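Local coordinates for glycosyl hydrolases family 2, sugar binding domain protein (PDB 6D1P), which probably hydrolyses O-glycosidic bonds as a beta-glucuronidase of glycosyl hydrolase family 2 in the human gut bacterium Bacteroides uniformis, at residues H417-W431 with D458-F470. Residues are numbered along the deposited sequence; the frame is centred on the assembly and turned at random.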
loop_
_atom_site.group_PDB
_atom_site.type_symbol
_atom_site.label_atom_id
_atom_site.label_comp_id
_atom_site.label_asym_id
_atom_site.label_seq_id
_atom_site.Cartn_x
_atom_site.Cartn_y
_atom_site.Cartn_z
ATOM N N HIS A 417 19.370 -6.305 -34.690
ATOM C CA HIS A 417 20.022 -5.044 -34.369
ATOM C C HIS A 417 21.527 -5.180 -34.537
ATOM O O HIS A 417 22.147 -5.996 -33.843
ATOM C CB HIS A 417 19.696 -4.604 -32.954
ATOM C CG HIS A 417 18.260 -4.252 -32.760
ATOM N ND1 HIS A 417 17.728 -3.051 -33.176
ATOM C CD2 HIS A 417 17.235 -4.953 -32.223
ATOM C CE1 HIS A 417 16.440 -3.020 -32.894
ATOM N NE2 HIS A 417 16.116 -4.161 -32.312
ATOM N N PRO A 418 22.150 -4.410 -35.426
ATOM C CA PRO A 418 23.611 -4.483 -35.538
ATOM C C PRO A 418 24.322 -4.004 -34.292
ATOM O O PRO A 418 25.463 -4.419 -34.060
ATOM C CB PRO A 418 23.919 -3.587 -36.746
ATOM C CG PRO A 418 22.776 -2.629 -36.790
ATOM C CD PRO A 418 21.573 -3.412 -36.339
ATOM N N SER A 419 23.684 -3.163 -33.464
ATOM C CA SER A 419 24.363 -2.658 -32.275
ATOM C C SER A 419 24.735 -3.770 -31.300
ATOM O O SER A 419 25.660 -3.591 -30.499
ATOM C CB SER A 419 23.500 -1.605 -31.566
ATOM O OG SER A 419 22.292 -2.166 -31.078
ATOM N N VAL A 420 24.062 -4.913 -31.361
ATOM C CA VAL A 420 24.209 -5.951 -30.347
ATOM C C VAL A 420 25.346 -6.888 -30.726
ATOM O O VAL A 420 25.306 -7.540 -31.774
ATOM C CB VAL A 420 22.906 -6.742 -30.164
ATOM C CG1 VAL A 420 23.163 -7.940 -29.276
ATOM C CG2 VAL A 420 21.809 -5.835 -29.570
ATOM N N ILE A 421 26.338 -6.990 -29.850
ATOM C CA ILE A 421 27.421 -7.940 -30.041
ATOM C C ILE A 421 27.518 -8.970 -28.923
ATOM O O ILE A 421 28.171 -10.007 -29.115
ATOM C CB ILE A 421 28.766 -7.206 -30.209
ATOM C CG1 ILE A 421 29.012 -6.295 -29.022
ATOM C CG2 ILE A 421 28.754 -6.379 -31.457
ATOM C CD1 ILE A 421 30.373 -5.739 -28.979
ATOM N N LEU A 422 26.891 -8.756 -27.766
ATOM C CA LEU A 422 27.030 -9.679 -26.654
ATOM C C LEU A 422 25.668 -10.008 -26.074
ATOM O O LEU A 422 24.909 -9.103 -25.721
ATOM C CB LEU A 422 27.939 -9.110 -25.563
ATOM C CG LEU A 422 29.427 -9.062 -25.915
ATOM C CD1 LEU A 422 30.192 -8.229 -24.910
ATOM C CD2 LEU A 422 30.030 -10.463 -26.035
ATOM N N TRP A 423 25.359 -11.306 -26.008
ATOM C CA TRP A 423 24.257 -11.818 -25.206
ATOM C C TRP A 423 24.805 -12.233 -23.849
ATOM O O TRP A 423 25.651 -13.133 -23.770
ATOM C CB TRP A 423 23.588 -13.016 -25.871
ATOM C CG TRP A 423 23.037 -12.806 -27.250
ATOM C CD1 TRP A 423 23.295 -13.568 -28.352
ATOM C CD2 TRP A 423 22.110 -11.795 -27.671
ATOM N NE1 TRP A 423 22.592 -13.090 -29.432
ATOM C CE2 TRP A 423 21.856 -12.005 -29.040
ATOM C CE3 TRP A 423 21.466 -10.737 -27.022
ATOM C CZ2 TRP A 423 21.000 -11.184 -29.777
ATOM C CZ3 TRP A 423 20.608 -9.932 -27.746
ATOM C CH2 TRP A 423 20.377 -10.160 -29.107
ATOM N N GLY A 424 24.336 -11.589 -22.784
ATOM C CA GLY A 424 24.717 -11.981 -21.430
ATOM C C GLY A 424 23.782 -13.044 -20.866
ATOM O O GLY A 424 22.576 -13.004 -21.079
ATOM N N LEU A 425 24.361 -14.005 -20.142
ATOM C CA LEU A 425 23.570 -15.112 -19.599
ATOM C C LEU A 425 23.220 -14.955 -18.126
ATOM O O LEU A 425 22.326 -15.656 -17.645
ATOM C CB LEU A 425 24.300 -16.443 -19.798
ATOM C CG LEU A 425 24.838 -16.671 -21.217
ATOM C CD1 LEU A 425 25.713 -17.923 -21.259
ATOM C CD2 LEU A 425 23.708 -16.755 -22.246
ATOM N N GLY A 426 23.879 -14.060 -17.404
ATOM C CA GLY A 426 23.530 -13.851 -16.011
ATOM C C GLY A 426 24.521 -12.916 -15.367
ATOM O O GLY A 426 25.575 -12.607 -15.932
ATOM N N ASN A 427 24.166 -12.471 -14.164
ATOM C CA ASN A 427 24.959 -11.499 -13.427
ATOM C C ASN A 427 25.088 -11.928 -11.973
ATOM O O ASN A 427 24.084 -12.220 -11.316
ATOM C CB ASN A 427 24.330 -10.105 -13.526
ATOM C CG ASN A 427 25.098 -9.077 -12.756
ATOM O OD1 ASN A 427 26.257 -8.766 -13.082
ATOM N ND2 ASN A 427 24.467 -8.533 -11.719
ATOM N N GLU A 428 26.326 -11.960 -11.480
ATOM C CA GLU A 428 26.624 -12.336 -10.099
ATOM C C GLU A 428 25.876 -13.603 -9.692
ATOM O O GLU A 428 25.201 -13.669 -8.661
ATOM C CB GLU A 428 26.328 -11.162 -9.158
ATOM C CG GLU A 428 27.213 -9.947 -9.519
ATOM C CD GLU A 428 27.104 -8.772 -8.561
ATOM O OE1 GLU A 428 26.194 -8.754 -7.688
ATOM O OE2 GLU A 428 27.945 -7.845 -8.690
ATOM N N ASN A 429 25.991 -14.633 -10.528
ATOM C CA ASN A 429 25.354 -15.885 -10.140
ATOM C C ASN A 429 26.110 -16.615 -9.032
ATOM O O ASN A 429 25.687 -17.695 -8.620
ATOM C CB ASN A 429 25.180 -16.783 -11.359
ATOM C CG ASN A 429 24.311 -16.143 -12.415
ATOM O OD1 ASN A 429 24.809 -15.715 -13.458
ATOM N ND2 ASN A 429 23.006 -16.057 -12.153
ATOM N N ASP A 430 27.212 -16.069 -8.548
ATOM C CA ASP A 430 27.866 -16.603 -7.374
ATOM C C ASP A 430 27.285 -16.053 -6.071
ATOM O O ASP A 430 27.822 -16.357 -5.001
ATOM C CB ASP A 430 29.358 -16.296 -7.436
ATOM C CG ASP A 430 29.635 -14.801 -7.498
ATOM O OD1 ASP A 430 28.655 -14.004 -7.490
ATOM O OD2 ASP A 430 30.835 -14.427 -7.548
ATOM N N TRP A 431 26.231 -15.229 -6.133
ATOM C CA TRP A 431 25.649 -14.629 -4.937
ATOM C C TRP A 431 24.505 -15.511 -4.427
ATOM O O TRP A 431 23.455 -15.580 -5.082
ATOM C CB TRP A 431 25.147 -13.226 -5.248
ATOM C CG TRP A 431 24.985 -12.365 -4.058
ATOM C CD1 TRP A 431 24.363 -12.694 -2.900
ATOM C CD2 TRP A 431 25.423 -11.007 -3.910
ATOM N NE1 TRP A 431 24.411 -11.647 -2.016
ATOM C CE2 TRP A 431 25.048 -10.589 -2.613
ATOM C CE3 TRP A 431 26.099 -10.107 -4.737
ATOM C CZ2 TRP A 431 25.324 -9.312 -2.126
ATOM C CZ3 TRP A 431 26.384 -8.841 -4.243
ATOM C CH2 TRP A 431 26.008 -8.460 -2.949
ATOM N N ASP A 458 21.903 -18.198 -32.116
ATOM C CA ASP A 458 22.548 -17.102 -32.837
ATOM C C ASP A 458 24.054 -17.307 -32.825
ATOM O O ASP A 458 24.768 -16.771 -31.966
ATOM C CB ASP A 458 22.182 -15.738 -32.251
ATOM C CG ASP A 458 22.923 -14.587 -32.933
ATOM O OD1 ASP A 458 23.402 -14.740 -34.089
ATOM O OD2 ASP A 458 23.049 -13.519 -32.299
ATOM N N PRO A 459 24.577 -18.071 -33.783
ATOM C CA PRO A 459 26.028 -18.283 -33.838
ATOM C C PRO A 459 26.822 -17.019 -34.110
ATOM O O PRO A 459 28.037 -17.028 -33.883
ATOM C CB PRO A 459 26.194 -19.291 -34.983
ATOM C CG PRO A 459 24.871 -19.905 -35.152
ATOM C CD PRO A 459 23.862 -18.856 -34.795
ATOM N N THR A 460 26.183 -15.929 -34.568
ATOM C CA THR A 460 26.937 -14.752 -35.008
ATOM C C THR A 460 27.372 -13.849 -33.863
ATOM O O THR A 460 28.035 -12.839 -34.122
ATOM C CB THR A 460 26.136 -13.899 -36.016
ATOM O OG1 THR A 460 25.172 -13.085 -35.323
ATOM C CG2 THR A 460 25.418 -14.774 -37.051
ATOM N N ARG A 461 27.024 -14.162 -32.613
ATOM C CA ARG A 461 27.353 -13.273 -31.505
ATOM C C ARG A 461 27.983 -14.057 -30.368
ATOM O O ARG A 461 27.891 -15.285 -30.309
ATOM C CB ARG A 461 26.120 -12.515 -31.028
ATOM C CG ARG A 461 25.572 -11.550 -32.080
ATOM C CD ARG A 461 24.507 -10.667 -31.474
ATOM N NE ARG A 461 23.951 -9.680 -32.389
ATOM C CZ ARG A 461 23.086 -9.965 -33.355
ATOM N NH1 ARG A 461 22.707 -11.214 -33.571
ATOM N NH2 ARG A 461 22.618 -8.991 -34.123
ATOM N N SER A 462 28.647 -13.338 -29.472
ATOM C CA SER A 462 29.306 -13.969 -28.335
ATOM C C SER A 462 28.448 -13.891 -27.072
ATOM O O SER A 462 27.701 -12.929 -26.859
ATOM C CB SER A 462 30.675 -13.335 -28.072
ATOM O OG SER A 462 31.569 -13.677 -29.110
ATOM N N THR A 463 28.562 -14.930 -26.242
ATOM C CA THR A 463 27.964 -14.950 -24.920
ATOM C C THR A 463 28.925 -14.352 -23.904
ATOM O O THR A 463 30.149 -14.452 -24.039
ATOM C CB THR A 463 27.588 -16.370 -24.491
ATOM O OG1 THR A 463 28.770 -17.152 -24.336
ATOM C CG2 THR A 463 26.674 -17.022 -25.508
ATOM N N ALA A 464 28.350 -13.707 -22.888
ATOM C CA ALA A 464 29.099 -13.161 -21.767
ATOM C C ALA A 464 28.356 -13.474 -20.466
ATOM O O ALA A 464 27.159 -13.777 -20.477
ATOM C CB ALA A 464 29.302 -11.643 -21.923
ATOM N N ILE A 465 29.084 -13.417 -19.338
ATOM C CA ILE A 465 28.491 -13.243 -18.012
ATOM C C ILE A 465 29.410 -12.344 -17.199
ATOM O O ILE A 465 30.525 -12.027 -17.612
ATOM C CB ILE A 465 28.258 -14.563 -17.244
ATOM C CG1 ILE A 465 29.595 -15.279 -17.001
ATOM C CG2 ILE A 465 27.213 -15.431 -17.944
ATOM C CD1 ILE A 465 29.491 -16.594 -16.234
ATOM N N ARG A 466 28.930 -11.954 -16.017
ATOM C CA ARG A 466 29.681 -11.105 -15.098
ATOM C C ARG A 466 29.720 -11.736 -13.710
ATOM O O ARG A 466 28.677 -12.114 -13.165
ATOM C CB ARG A 466 29.082 -9.685 -15.002
ATOM C CG ARG A 466 29.966 -8.765 -14.142
ATOM C CD ARG A 466 29.425 -7.375 -13.859
ATOM N NE ARG A 466 30.233 -6.784 -12.800
ATOM C CZ ARG A 466 29.969 -6.922 -11.507
ATOM N NH1 ARG A 466 28.888 -7.590 -11.136
ATOM N NH2 ARG A 466 30.769 -6.395 -10.592
ATOM N N ARG A 467 30.925 -11.845 -13.147
ATOM C CA ARG A 467 31.159 -12.235 -11.755
ATOM C C ARG A 467 30.524 -13.591 -11.433
ATOM O O ARG A 467 29.499 -13.687 -10.758
ATOM C CB ARG A 467 30.637 -11.179 -10.778
ATOM C CG ARG A 467 31.400 -11.169 -9.479
ATOM C CD ARG A 467 30.683 -10.426 -8.392
ATOM N NE ARG A 467 29.824 -11.331 -7.623
ATOM C CZ ARG A 467 29.331 -11.033 -6.424
ATOM N NH1 ARG A 467 29.619 -9.861 -5.885
ATOM N NH2 ARG A 467 28.575 -11.908 -5.753
ATOM N N CYS A 468 31.173 -14.643 -11.931
ATOM C CA CYS A 468 30.867 -16.005 -11.487
ATOM C C CYS A 468 32.104 -16.838 -11.832
ATOM O O CYS A 468 32.166 -17.450 -12.899
ATOM C CB CYS A 468 29.620 -16.580 -12.124
ATOM S SG CYS A 468 29.188 -18.203 -11.388
ATOM N N GLU A 469 33.083 -16.831 -10.924
ATOM C CA GLU A 469 34.392 -17.379 -11.269
ATOM C C GLU A 469 34.309 -18.857 -11.627
ATOM O O GLU A 469 35.008 -19.307 -12.540
ATOM C CB GLU A 469 35.388 -17.156 -10.134
ATOM C CG GLU A 469 35.759 -15.695 -9.924
ATOM C CD GLU A 469 36.348 -15.002 -11.176
ATOM O OE1 GLU A 469 35.814 -13.930 -11.563
ATOM O OE2 GLU A 469 37.348 -15.514 -11.749
ATOM N N PHE A 470 33.434 -19.622 -10.951
ATOM C CA PHE A 470 33.342 -21.054 -11.230
ATOM C C PHE A 470 32.556 -21.376 -12.497
ATOM O O PHE A 470 32.366 -22.558 -12.809
ATOM C CB PHE A 470 32.743 -21.810 -10.029
ATOM C CG PHE A 470 31.318 -21.433 -9.677
ATOM C CD1 PHE A 470 31.053 -20.597 -8.602
ATOM C CD2 PHE A 470 30.247 -21.957 -10.376
ATOM C CE1 PHE A 470 29.743 -20.259 -8.252
ATOM C CE2 PHE A 470 28.935 -21.626 -10.025
ATOM C CZ PHE A 470 28.691 -20.766 -8.969
HETATM O O HOH W 1 27.254 -14.586 -13.173
HETATM O O HOH W 2 32.807 -15.647 -8.474
#
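Arg461 reaches across the start of the strand pair. Its NE donates to Val420 O at 2.6 Å, in the guanidinium plane but from above the carbonyl plane. NH2 bonds His417 O at 3.0 Å and also Arg415 O. NH1 forms a salt bridge with Asp458 OD2 at 2.7 Å. Trp423 NE1 gives the same OD2 a second bond, 2.9 Å long, on its anti lone pair. Arg461 CD and Val420 CG1 lie over one face of that indole. A leucine in place of Arg461 would probably leave the carbonyls of His417 and Val420 without these donors and Asp458 without its countercharge.

At the far end, Glu428 OE2 takes Arg466 NH1 at 2.6 Å, almost straight at 166°. Arg467 stacks its guanidinium on the Glu428 carboxylate, the planes 18° apart. A bend at chi3 (91°) turns its NE and NH2 side-on to Asp430, and both grip OD1.

Between these ends, strands 420-426 and 462-466 run parallel. Trp423 N bonds Ser462 O, and Leu425 N bonds Ala464 O at 2.8 Å. A beta bulge shifts the register between Gly424 and Asn427. Helix 440-457 connects the strands in a beta-alpha-beta unit of the TIM barrel, and its Met447 packs on Ile465.

Two glycerols, probably from the crystallisation liquor, bond Asn427 ND2 and Glu428 OE2, consistent with a pocket at the strands' C-terminal ends, where TIM-barrel active sites lie. Arginines thus tie both ends, through carbonyls at one and carboxylates at the other. Arg466 at OE2 and Arg391 at OE1 would hold the Glu428 carboxylate, Arg467 adding charge over its face.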